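Local coordinates for Blo t 1 allergen (Blomia tropicalis, PDB 5JT8), which is a mite allergen of the papain family that probably works as a cysteine protease, here with a probable cathepsin-type inhibitory propeptide in the same chain, at residues Y96-A101 / N325-Y330; Y186-F191 / S226-L231; R232-D237 / G318-G323. One frame throughout, in Å; residues are numbered along the deposited sequence.

Contact 1: residues Y96-A101 / N325-Y330; sequences YMKMEA and NNYVTY. Unlike the reference sequence in segment 325-330: Tyr327 (reference Phe). With NAG (2-acetamido-2-deoxy-beta-D-glucopyranose), chain D.
Helix 94-100 lies beside the extended backbone of Tyr327, which leads into strand 329-332 of the papain-like fold; Met97 of the helix points toward Tyr327 and Lys98 flanks it. At the centre is a Met-aromatic contact. Met97 keeps CG beside its backbone N, runs straight to the sulfur and then bends at chi3 (69°), which brings the terminal methyl over one face of the Tyr327 ring. CE of Met97 lies 4.1 Å from the centroid of that ring and 15° off its normal, offset toward the rim, a CH-pi arrangement, while SD stands above the face at 4.8 Å from the same centroid. Lower on the side chain, Met97 CB meets the ring at CE1 of Tyr327, 3.8 Å away. Lys98 comes to the ring edge instead: its CG lies near the ring plane, and its extended chain passes the phenol end, with CE 3.8 Å from OH of Tyr327. Tyr233 joins from outside, its ring meeting that of Tyr327 with planes about 60° apart and taking a cation-pi contact from Lys98. The helix also carries Tyr96 and Met99, which adjoin the protein-attached glycan; CE of Met99 approaches O6 of the sugar to 3.3 Å.

Contact 2: residues Y186-F191 / S226-L231; sequences YSTEAF and SGYQQL. With NO3 (nitrate ion), chain G.
Tyr228 turns one face of its ring to the backbone carbonyl of Thr188, so that O of Thr188 sits over the ring, 3.5 Å from CZ of Tyr228. The ring belongs to strand 227-230, which in this papain-like fold pairs antiparallel with strand 329-332, with a classic beta bulge at Ser226 and Gly227 opposite Thr332, and packs on helix 187-196. Strand and helix run nearly antiparallel, their axes 9.0 Å apart and their directions at 162°. A first torsion of 63° places CG of Tyr228 between its own backbone N and carbonyl carbon, which sets the ring against Thr188 and Phe191. Its two ends meet different residues. Near the strand, CB of Phe191 packs on CD1 of Tyr228 at 3.5 Å, approaching the ring obliquely; farther out, CB of Thr188 lies 3.8 Å from CE2 of Tyr228. The Phe191 ring itself leads away from the strand toward Ala142 and Val145 of helix 139-154. Gln230, on the same side of the strand as Tyr228, is extended beyond CG and sets OE1 3.6 Å from the methyl CG2 of Thr188. A nitrate, probably from the crystallisation liquor, lies at the first turn of the helix. Thr188 N gives it weak hydrogen bonds, the straighter one to O2 at 3.4 Å with an angle of 177°. O2 also lies in the plane of the Tyr186 ring, at its edge. The strand and helix are thus joined by van der Waals packing on the Tyr228 ring; no polar pair bonds them directly, and Gln230 NE2 goes weakly to Met97 O. An anion beside the amides that begin the helix is consistent with the partial positive charge expected there.

Contact 3: residues R232-D237 / G318-G323; sequences RYHSSD and GHNSLG. Unlike the reference sequence in segment 232-237: His234 (reference Gln). With NO3 (nitrate ion), chain J.
Asp237 reaches Gly318 directly and Asn320 through a water, and these three residues bury the most surface in this contact between two irregular segments of the papain-like fold. The carboxylate divides its work. OD2 of Asp237 takes the backbone N of Gly318 at 2.6 Å, a short, weak hydrogen bond with an N-H...O angle of 124°. OD1 accepts a hydrogen bond from a water 2.7 Å away, and that water in turn accepts the N-H of Asn320 at 3.1 Å. Asn325 ND2 also donates to Asp237 OD1, so both oxygens are engaged. Gly318 offers its backbone N to the carboxylate from a positive-phi conformation. In Asn320, CG is swung away from the backbone N (chi1 -173°), which carries the amide toward His234. ND2 of Asn320 comes within 3.3 Å of CE1 of His234, with the amide and imidazole planes 74° apart. The amide is held by other bonds: its OD1 accepts Asn325 N, and its ND2 donates to Asn326 OD1, to which His234 ND1 is also weakly bonded. On one face of the imidazole lies CE2 of Tyr233, 3.4 Å above its plane. A type II turn from Arg232 to Ser235 presents His234, and OG of Ser235 bonds back to O of Arg232 across it. The first segment leads from strand 227-230 into helix 237-247, which Ser236 precedes as N-cap, its OG bonding Asp239 N; the second links strand 312-316 to the segment preceding strand 329-332.

In the fold
From the N terminus, the chain first passes residues 96-101, whose partner comes only near the C terminus, so contact 1 closes a loop of more than 220 residues. Contacts 2 and 3 nest inside it in series: contact 2 closes 34 residues between 186-191 and 226-231, and contact 3, opening directly afterwards, closes 80 between 232-237 and 318-323. Strand 227-230 pairs antiparallel with strand 329-332, bringing contacts 1 and 2 onto one small sheet, their centres about 9 Å apart. Asn325 and Asn326 bond to residues of contact 3, centred about 11 Å from contact 1. Segment 325-330 thus connects helix 94-100, this sheet beside helix 187-196, and the loop entering helix 237-247.

Contact 1: residues Y96-A101 / N325-Y330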
loop_
_atom_site.group_PDB
_atom_site.type_symbol
_atom_site.label_atom_id
_atom_site.label_comp_id
_atom_site.label_asym_id
_atom_site.label_seq_id
_atom_site.Cartn_x
_atom_site.Cartn_y
_atom_site.Cartn_z
ATOM N N TYR A 96 -10.923 -15.648 -3.305
ATOM C CA TYR A 96 -10.066 -16.070 -2.207
ATOM C C TYR A 96 -10.048 -15.022 -1.084
ATOM O O TYR A 96 -10.162 -15.360 0.099
ATOM C CB TYR A 96 -8.648 -16.342 -2.729
ATOM C CG TYR A 96 -7.631 -16.528 -1.633
ATOM C CD1 TYR A 96 -7.706 -17.618 -0.774
ATOM C CD2 TYR A 96 -6.604 -15.612 -1.447
ATOM C CE1 TYR A 96 -6.787 -17.790 0.241
ATOM C CE2 TYR A 96 -5.677 -15.774 -0.434
ATOM C CZ TYR A 96 -5.774 -16.865 0.407
ATOM O OH TYR A 96 -4.860 -17.043 1.416
ATOM N N MET A 97 -9.934 -13.748 -1.463
ATOM C CA MET A 97 -9.894 -12.651 -0.493
ATOM C C MET A 97 -11.218 -12.460 0.258
ATOM O O MET A 97 -11.208 -12.213 1.453
ATOM C CB MET A 97 -9.500 -11.354 -1.194
ATOM C CG MET A 97 -8.146 -11.435 -1.855
ATOM S SD MET A 97 -7.662 -9.923 -2.703
ATOM C CE MET A 97 -7.402 -8.823 -1.313
ATOM N N LYS A 98 -12.353 -12.586 -0.430
ATOM C CA LYS A 98 -13.649 -12.427 0.237
ATOM C C LYS A 98 -13.930 -13.534 1.254
ATOM O O LYS A 98 -14.536 -13.289 2.301
ATOM C CB LYS A 98 -14.792 -12.382 -0.785
ATOM C CG LYS A 98 -14.929 -11.058 -1.532
ATOM C CD LYS A 98 -15.795 -11.246 -2.774
ATOM C CE LYS A 98 -15.903 -9.966 -3.580
ATOM N NZ LYS A 98 -16.578 -10.239 -4.889
ATOM N N MET A 99 -13.491 -14.750 0.942
ATOM C CA MET A 99 -13.785 -15.914 1.775
ATOM C C MET A 99 -13.196 -15.814 3.190
ATOM O O MET A 99 -13.753 -16.344 4.147
ATOM C CB MET A 99 -13.278 -17.174 1.070
ATOM C CG MET A 99 -13.416 -18.458 1.860
ATOM S SD MET A 99 -12.935 -19.872 0.846
ATOM C CE MET A 99 -11.426 -19.264 0.091
ATOM N N GLU A 100 -12.085 -15.108 3.337
ATOM C CA GLU A 100 -11.434 -15.037 4.641
ATOM C C GLU A 100 -11.974 -13.908 5.550
ATOM O O GLU A 100 -11.745 -13.902 6.754
ATOM C CB GLU A 100 -9.931 -14.896 4.426
ATOM C CG GLU A 100 -9.314 -16.119 3.727
ATOM C CD GLU A 100 -9.478 -17.414 4.520
ATOM O OE1 GLU A 100 -9.235 -17.405 5.754
ATOM O OE2 GLU A 100 -9.886 -18.429 3.911
ATOM N N ALA A 101 -12.717 -12.973 4.980
ATOM C CA ALA A 101 -13.240 -11.845 5.742
ATOM C C ALA A 101 -14.221 -12.242 6.846
ATOM O O ALA A 101 -14.936 -13.232 6.718
ATOM C CB ALA A 101 -13.913 -10.870 4.795
ATOM N N ASN A 325 -12.582 0.594 1.703
ATOM C CA ASN A 325 -13.274 -0.226 2.701
ATOM C C ASN A 325 -13.452 -1.709 2.345
ATOM O O ASN A 325 -14.087 -2.448 3.095
ATOM C CB ASN A 325 -14.675 0.346 2.976
ATOM C CG ASN A 325 -14.647 1.767 3.497
ATOM O OD1 ASN A 325 -14.205 2.686 2.807
ATOM N ND2 ASN A 325 -15.146 1.957 4.722
ATOM N N ASN A 326 -12.949 -2.146 1.199
ATOM C CA ASN A 326 -13.264 -3.495 0.736
ATOM C C ASN A 326 -12.578 -4.572 1.572
ATOM O O ASN A 326 -13.215 -5.529 1.999
ATOM C CB ASN A 326 -12.889 -3.666 -0.745
ATOM C CG ASN A 326 -13.813 -2.891 -1.683
ATOM O OD1 ASN A 326 -14.837 -2.355 -1.258
ATOM N ND2 ASN A 326 -13.467 -2.859 -2.970
ATOM N N TYR A 327 -11.284 -4.395 1.817
ATOM C CA TYR A 327 -10.456 -5.443 2.408
ATOM C C TYR A 327 -9.524 -4.896 3.466
ATOM O O TYR A 327 -8.320 -4.722 3.238
ATOM C CB TYR A 327 -9.617 -6.150 1.337
ATOM C CG TYR A 327 -10.411 -6.709 0.193
ATOM C CD1 TYR A 327 -11.177 -7.860 0.350
ATOM C CD2 TYR A 327 -10.390 -6.096 -1.054
ATOM C CE1 TYR A 327 -11.896 -8.387 -0.709
ATOM C CE2 TYR A 327 -11.112 -6.608 -2.111
ATOM C CZ TYR A 327 -11.865 -7.752 -1.932
ATOM O OH TYR A 327 -12.574 -8.260 -2.985
ATOM N N VAL A 328 -10.081 -4.642 4.635
ATOM C CA VAL A 328 -9.330 -4.048 5.709
ATOM C C VAL A 328 -8.907 -5.133 6.695
ATOM O O VAL A 328 -9.740 -5.934 7.145
ATOM C CB VAL A 328 -10.157 -2.976 6.404
ATOM C CG1 VAL A 328 -9.352 -2.308 7.508
ATOM C CG2 VAL A 328 -10.632 -1.944 5.365
ATOM N N THR A 329 -7.617 -5.155 7.023
ATOM C CA THR A 329 -7.062 -6.200 7.878
ATOM C C THR A 329 -6.200 -5.611 8.962
ATOM O O THR A 329 -5.316 -4.811 8.669
ATOM C CB THR A 329 -6.195 -7.186 7.084
ATOM O OG1 THR A 329 -6.982 -7.807 6.068
ATOM C CG2 THR A 329 -5.592 -8.259 8.017
ATOM N N TYR A 330 -6.434 -6.008 10.212
ATOM C CA TYR A 330 -5.538 -5.598 11.294
ATOM C C TYR A 330 -4.748 -6.802 11.831
ATOM O O TYR A 330 -5.080 -7.958 11.552
ATOM C CB TYR A 330 -6.323 -4.912 12.426
ATOM C CG TYR A 330 -7.301 -5.806 13.211
ATOM C CD1 TYR A 330 -8.622 -5.938 12.815
ATOM C CD2 TYR A 330 -6.902 -6.474 14.367
ATOM C CE1 TYR A 330 -9.523 -6.719 13.539
ATOM C CE2 TYR A 330 -7.799 -7.248 15.106
ATOM C CZ TYR A 330 -9.111 -7.363 14.677
ATOM O OH TYR A 330 -10.015 -8.120 15.385
HETATM C C1 NAG D . -9.689 -18.527 -6.307
HETATM C C2 NAG D . -9.497 -19.723 -7.261
HETATM C C3 NAG D . -10.625 -20.748 -7.077
HETATM C C4 NAG D . -10.798 -21.112 -5.611
HETATM C C5 NAG D . -10.989 -19.842 -4.794
HETATM C C6 NAG D . -11.132 -20.105 -3.313
HETATM C C7 NAG D . -8.317 -18.858 -9.238
HETATM C C8 NAG D . -8.455 -18.419 -10.663
HETATM N N2 NAG D . -9.443 -19.273 -8.638
HETATM O O3 NAG D . -10.329 -21.923 -7.826
HETATM O O4 NAG D . -11.924 -21.967 -5.430
HETATM O O5 NAG D . -9.843 -18.997 -4.967
HETATM O O6 NAG D . -9.870 -20.167 -2.664
HETATM O O7 NAG D . -7.240 -18.841 -8.648
#

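Contact 2: residues Y186-F191 / S226-L231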
loop_
_atom_site.group_PDB
_atom_site.type_symbol
_atom_site.label_atom_id
_atom_site.label_comp_id
_atom_site.label_asym_id
_atom_site.label_seq_id
_atom_site.Cartn_x
_atom_site.Cartn_y
_atom_site.Cartn_z
ATOM N N TYR A 186 -0.864 -11.201 -1.052
ATOM C CA TYR A 186 -1.910 -10.997 -0.073
ATOM C C TYR A 186 -1.259 -10.650 1.234
ATOM O O TYR A 186 -0.382 -11.373 1.686
ATOM C CB TYR A 186 -2.769 -12.249 0.050
ATOM C CG TYR A 186 -3.270 -12.707 -1.293
ATOM C CD1 TYR A 186 -4.351 -12.076 -1.892
ATOM C CD2 TYR A 186 -2.651 -13.750 -1.983
ATOM C CE1 TYR A 186 -4.818 -12.470 -3.130
ATOM C CE2 TYR A 186 -3.115 -14.155 -3.235
ATOM C CZ TYR A 186 -4.200 -13.507 -3.799
ATOM O OH TYR A 186 -4.687 -13.875 -5.033
ATOM N N SER A 187 -1.655 -9.527 1.820
ATOM C CA SER A 187 -1.088 -9.121 3.093
ATOM C C SER A 187 -1.501 -10.122 4.178
ATOM O O SER A 187 -0.786 -10.307 5.145
ATOM C CB SER A 187 -1.529 -7.686 3.478
ATOM O OG SER A 187 -0.933 -6.674 2.658
ATOM N N THR A 188 -2.664 -10.753 4.033
ATOM C CA THR A 188 -3.095 -11.743 5.024
ATOM C C THR A 188 -2.115 -12.921 5.040
ATOM O O THR A 188 -1.740 -13.420 6.098
ATOM C CB THR A 188 -4.520 -12.275 4.751
ATOM O OG1 THR A 188 -4.617 -12.666 3.381
ATOM C CG2 THR A 188 -5.569 -11.191 5.053
ATOM N N GLU A 189 -1.692 -13.327 3.855
ATOM C CA GLU A 189 -0.716 -14.379 3.725
ATOM C C GLU A 189 0.600 -13.949 4.352
ATOM O O GLU A 189 1.281 -14.762 4.972
ATOM C CB GLU A 189 -0.535 -14.746 2.269
ATOM C CG GLU A 189 -1.724 -15.512 1.659
ATOM C CD GLU A 189 -1.924 -16.909 2.251
ATOM O OE1 GLU A 189 -2.609 -17.025 3.284
ATOM O OE2 GLU A 189 -1.404 -17.896 1.683
ATOM N N ALA A 190 0.933 -12.665 4.222
ATOM C CA ALA A 190 2.156 -12.139 4.815
ATOM C C ALA A 190 2.119 -12.209 6.343
ATOM O O ALA A 190 3.094 -12.618 6.974
ATOM C CB ALA A 190 2.390 -10.693 4.344
ATOM N N PHE A 191 0.996 -11.792 6.940
ATOM C CA PHE A 191 0.835 -11.884 8.388
ATOM C C PHE A 191 0.910 -13.328 8.845
ATOM O O PHE A 191 1.489 -13.617 9.885
ATOM C CB PHE A 191 -0.496 -11.281 8.832
ATOM C CG PHE A 191 -0.529 -9.795 8.770
ATOM C CD1 PHE A 191 0.496 -9.041 9.340
ATOM C CD2 PHE A 191 -1.562 -9.147 8.119
ATOM C CE1 PHE A 191 0.473 -7.666 9.274
ATOM C CE2 PHE A 191 -1.600 -7.765 8.049
ATOM C CZ PHE A 191 -0.588 -7.019 8.628
ATOM N N SER A 226 1.000 -12.333 16.415
ATOM C CA SER A 226 0.359 -13.544 16.916
ATOM C C SER A 226 -0.954 -13.850 16.202
ATOM O O SER A 226 -1.496 -14.950 16.322
ATOM C CB SER A 226 0.082 -13.410 18.395
ATOM O OG SER A 226 -1.065 -12.601 18.571
ATOM N N GLY A 227 -1.490 -12.863 15.491
ATOM C CA GLY A 227 -2.763 -13.050 14.818
ATOM C C GLY A 227 -3.114 -11.871 13.939
ATOM O O GLY A 227 -2.457 -10.822 13.971
ATOM N N TYR A 228 -4.151 -12.051 13.132
ATOM C CA TYR A 228 -4.648 -10.984 12.280
ATOM C C TYR A 228 -6.111 -11.250 11.964
ATOM O O TYR A 228 -6.575 -12.385 12.057
ATOM C CB TYR A 228 -3.830 -10.892 10.995
ATOM C CG TYR A 228 -3.924 -12.129 10.133
ATOM C CD1 TYR A 228 -3.068 -13.203 10.335
ATOM C CD2 TYR A 228 -4.872 -12.227 9.116
ATOM C CE1 TYR A 228 -3.144 -14.334 9.537
ATOM C CE2 TYR A 228 -4.958 -13.365 8.320
ATOM C CZ TYR A 228 -4.100 -14.406 8.534
ATOM O OH TYR A 228 -4.181 -15.527 7.737
ATOM N N GLN A 229 -6.848 -10.209 11.608
ATOM C CA GLN A 229 -8.264 -10.392 11.288
ATOM C C GLN A 229 -8.679 -9.450 10.181
ATOM O O GLN A 229 -8.458 -8.247 10.264
ATOM C CB GLN A 229 -9.143 -10.167 12.524
ATOM C CG GLN A 229 -10.664 -10.185 12.222
ATOM C CD GLN A 229 -11.188 -11.581 11.884
ATOM O OE1 GLN A 229 -11.004 -12.528 12.657
ATOM N NE2 GLN A 229 -11.844 -11.712 10.727
ATOM N N GLN A 230 -9.285 -10.006 9.145
ATOM C CA GLN A 230 -9.782 -9.207 8.035
ATOM C C GLN A 230 -11.212 -8.831 8.278
ATOM O O GLN A 230 -12.031 -9.709 8.542
ATOM C CB GLN A 230 -9.673 -9.974 6.736
ATOM C CG GLN A 230 -10.492 -9.402 5.601
ATOM C CD GLN A 230 -10.054 -9.969 4.262
ATOM O OE1 GLN A 230 -8.947 -10.475 4.137
ATOM N NE2 GLN A 230 -10.923 -9.898 3.265
ATOM N N LEU A 231 -11.517 -7.540 8.194
ATOM C CA LEU A 231 -12.872 -7.068 8.456
ATOM C C LEU A 231 -13.837 -7.457 7.322
ATOM O O LEU A 231 -13.426 -7.832 6.216
ATOM C CB LEU A 231 -12.901 -5.545 8.658
ATOM C CG LEU A 231 -12.136 -4.874 9.817
ATOM C CD1 LEU A 231 -12.475 -3.368 9.867
ATOM C CD2 LEU A 231 -12.430 -5.517 11.172
HETATM N N NO3 G . -5.131 -9.165 1.873
HETATM O O1 NO3 G . -4.350 -8.494 2.605
HETATM O O2 NO3 G . -4.681 -10.185 1.293
HETATM O O3 NO3 G . -6.348 -8.823 1.730
#

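Contact 3: residues R232-D237 / G318-G323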
loop_
_atom_site.group_PDB
_atom_site.type_symbol
_atom_site.label_atom_id
_atom_site.label_comp_id
_atom_site.label_asym_id
_atom_site.label_seq_id
_atom_site.Cartn_x
_atom_site.Cartn_y
_atom_site.Cartn_z
ATOM N N ARG A 232 -15.126 -7.376 7.639
ATOM C CA ARG A 232 -16.219 -7.583 6.693
ATOM C C ARG A 232 -16.023 -6.762 5.413
ATOM O O ARG A 232 -15.622 -5.602 5.486
ATOM C CB ARG A 232 -17.534 -7.209 7.386
ATOM C CG ARG A 232 -18.729 -7.059 6.491
ATOM C CD ARG A 232 -19.914 -6.513 7.276
ATOM N NE ARG A 232 -21.010 -6.192 6.375
ATOM C CZ ARG A 232 -21.288 -4.971 5.934
ATOM N NH1 ARG A 232 -20.572 -3.930 6.336
ATOM N NH2 ARG A 232 -22.301 -4.785 5.104
ATOM N N TYR A 233 -16.270 -7.380 4.257
ATOM C CA TYR A 233 -16.269 -6.688 2.969
ATOM C C TYR A 233 -17.201 -5.486 3.041
ATOM O O TYR A 233 -18.280 -5.576 3.631
ATOM C CB TYR A 233 -16.699 -7.642 1.839
ATOM C CG TYR A 233 -16.562 -7.064 0.434
ATOM C CD1 TYR A 233 -15.315 -6.962 -0.179
ATOM C CD2 TYR A 233 -17.684 -6.629 -0.286
ATOM C CE1 TYR A 233 -15.181 -6.437 -1.471
ATOM C CE2 TYR A 233 -17.558 -6.106 -1.573
ATOM C CZ TYR A 233 -16.302 -6.009 -2.157
ATOM O OH TYR A 233 -16.163 -5.488 -3.427
ATOM N N HIS A 234 -16.779 -4.359 2.469
ATOM C CA HIS A 234 -17.552 -3.113 2.562
ATOM C C HIS A 234 -17.786 -2.679 4.011
ATOM O O HIS A 234 -18.893 -2.273 4.358
ATOM C CB HIS A 234 -18.928 -3.236 1.876
ATOM C CG HIS A 234 -18.902 -3.046 0.392
ATOM N ND1 HIS A 234 -17.739 -2.861 -0.321
ATOM C CD2 HIS A 234 -19.908 -3.017 -0.516
ATOM C CE1 HIS A 234 -18.026 -2.726 -1.606
ATOM N NE2 HIS A 234 -19.337 -2.820 -1.750
ATOM N N SER A 235 -16.776 -2.772 4.859
ATOM C CA SER A 235 -16.959 -2.298 6.225
ATOM C C SER A 235 -17.298 -0.815 6.237
ATOM O O SER A 235 -16.902 -0.056 5.341
ATOM C CB SER A 235 -15.708 -2.566 7.061
ATOM O OG SER A 235 -15.717 -3.907 7.514
ATOM N N SER A 236 -18.064 -0.411 7.238
ATOM C CA SER A 236 -18.370 0.991 7.433
ATOM C C SER A 236 -17.103 1.752 7.816
ATOM O O SER A 236 -16.163 1.170 8.368
ATOM C CB SER A 236 -19.417 1.153 8.523
ATOM O OG SER A 236 -18.903 0.610 9.715
ATOM N N ASP A 237 -17.098 3.054 7.544
ATOM C CA ASP A 237 -15.986 3.914 7.941
ATOM C C ASP A 237 -15.761 3.809 9.448
ATOM O O ASP A 237 -14.637 3.725 9.929
ATOM C CB ASP A 237 -16.272 5.383 7.555
ATOM C CG ASP A 237 -16.173 5.637 6.051
ATOM O OD1 ASP A 237 -15.811 4.703 5.290
ATOM O OD2 ASP A 237 -16.430 6.793 5.627
ATOM N N GLY A 318 -16.342 8.238 3.475
ATOM C CA GLY A 318 -17.788 8.295 3.305
ATOM C C GLY A 318 -18.346 7.682 2.032
ATOM O O GLY A 318 -19.561 7.683 1.825
ATOM N N HIS A 319 -17.482 7.140 1.181
ATOM C CA HIS A 319 -17.943 6.680 -0.127
ATOM C C HIS A 319 -17.252 5.435 -0.655
ATOM O O HIS A 319 -17.373 5.142 -1.854
ATOM C CB HIS A 319 -17.769 7.786 -1.168
ATOM C CG HIS A 319 -18.489 9.047 -0.827
ATOM N ND1 HIS A 319 -19.843 9.203 -1.025
ATOM C CD2 HIS A 319 -18.054 10.198 -0.265
ATOM C CE1 HIS A 319 -20.209 10.404 -0.614
ATOM N NE2 HIS A 319 -19.140 11.032 -0.159
ATOM N N ASN A 320 -16.555 4.714 0.216
ATOM C CA ASN A 320 -15.734 3.586 -0.211
ATOM C C ASN A 320 -14.942 3.972 -1.437
ATOM O O ASN A 320 -14.901 3.241 -2.422
ATOM C CB ASN A 320 -16.587 2.335 -0.513
ATOM C CG ASN A 320 -15.722 1.104 -0.804
ATOM O OD1 ASN A 320 -14.533 1.072 -0.448
ATOM N ND2 ASN A 320 -16.302 0.108 -1.476
ATOM N N SER A 321 -14.376 5.170 -1.393
ATOM C CA SER A 321 -13.629 5.696 -2.516
ATOM C C SER A 321 -12.484 4.743 -2.869
ATOM O O SER A 321 -11.738 4.305 -1.988
ATOM C CB SER A 321 -13.097 7.095 -2.187
ATOM O OG SER A 321 -12.300 7.577 -3.243
ATOM N N LEU A 322 -12.385 4.399 -4.148
ATOM C CA LEU A 322 -11.327 3.515 -4.631
ATOM C C LEU A 322 -11.270 2.159 -3.914
ATOM O O LEU A 322 -10.221 1.545 -3.872
ATOM C CB LEU A 322 -9.964 4.206 -4.495
ATOM C CG LEU A 322 -9.736 5.479 -5.304
ATOM C CD1 LEU A 322 -8.636 6.286 -4.668
ATOM C CD2 LEU A 322 -9.368 5.148 -6.755
ATOM N N GLY A 323 -12.383 1.720 -3.327
ATOM C CA GLY A 323 -12.438 0.435 -2.638
ATOM C C GLY A 323 -11.653 0.331 -1.329
ATOM O O GLY A 323 -11.338 -0.770 -0.870
HETATM N N NO3 J . -21.924 7.223 -2.695
HETATM O O1 NO3 J . -22.320 8.412 -2.886
HETATM O O2 NO3 J . -22.244 6.318 -3.517
HETATM O O3 NO3 J . -21.207 6.941 -1.689
HETATM O O HOH W 1 -17.463 4.219 3.153
#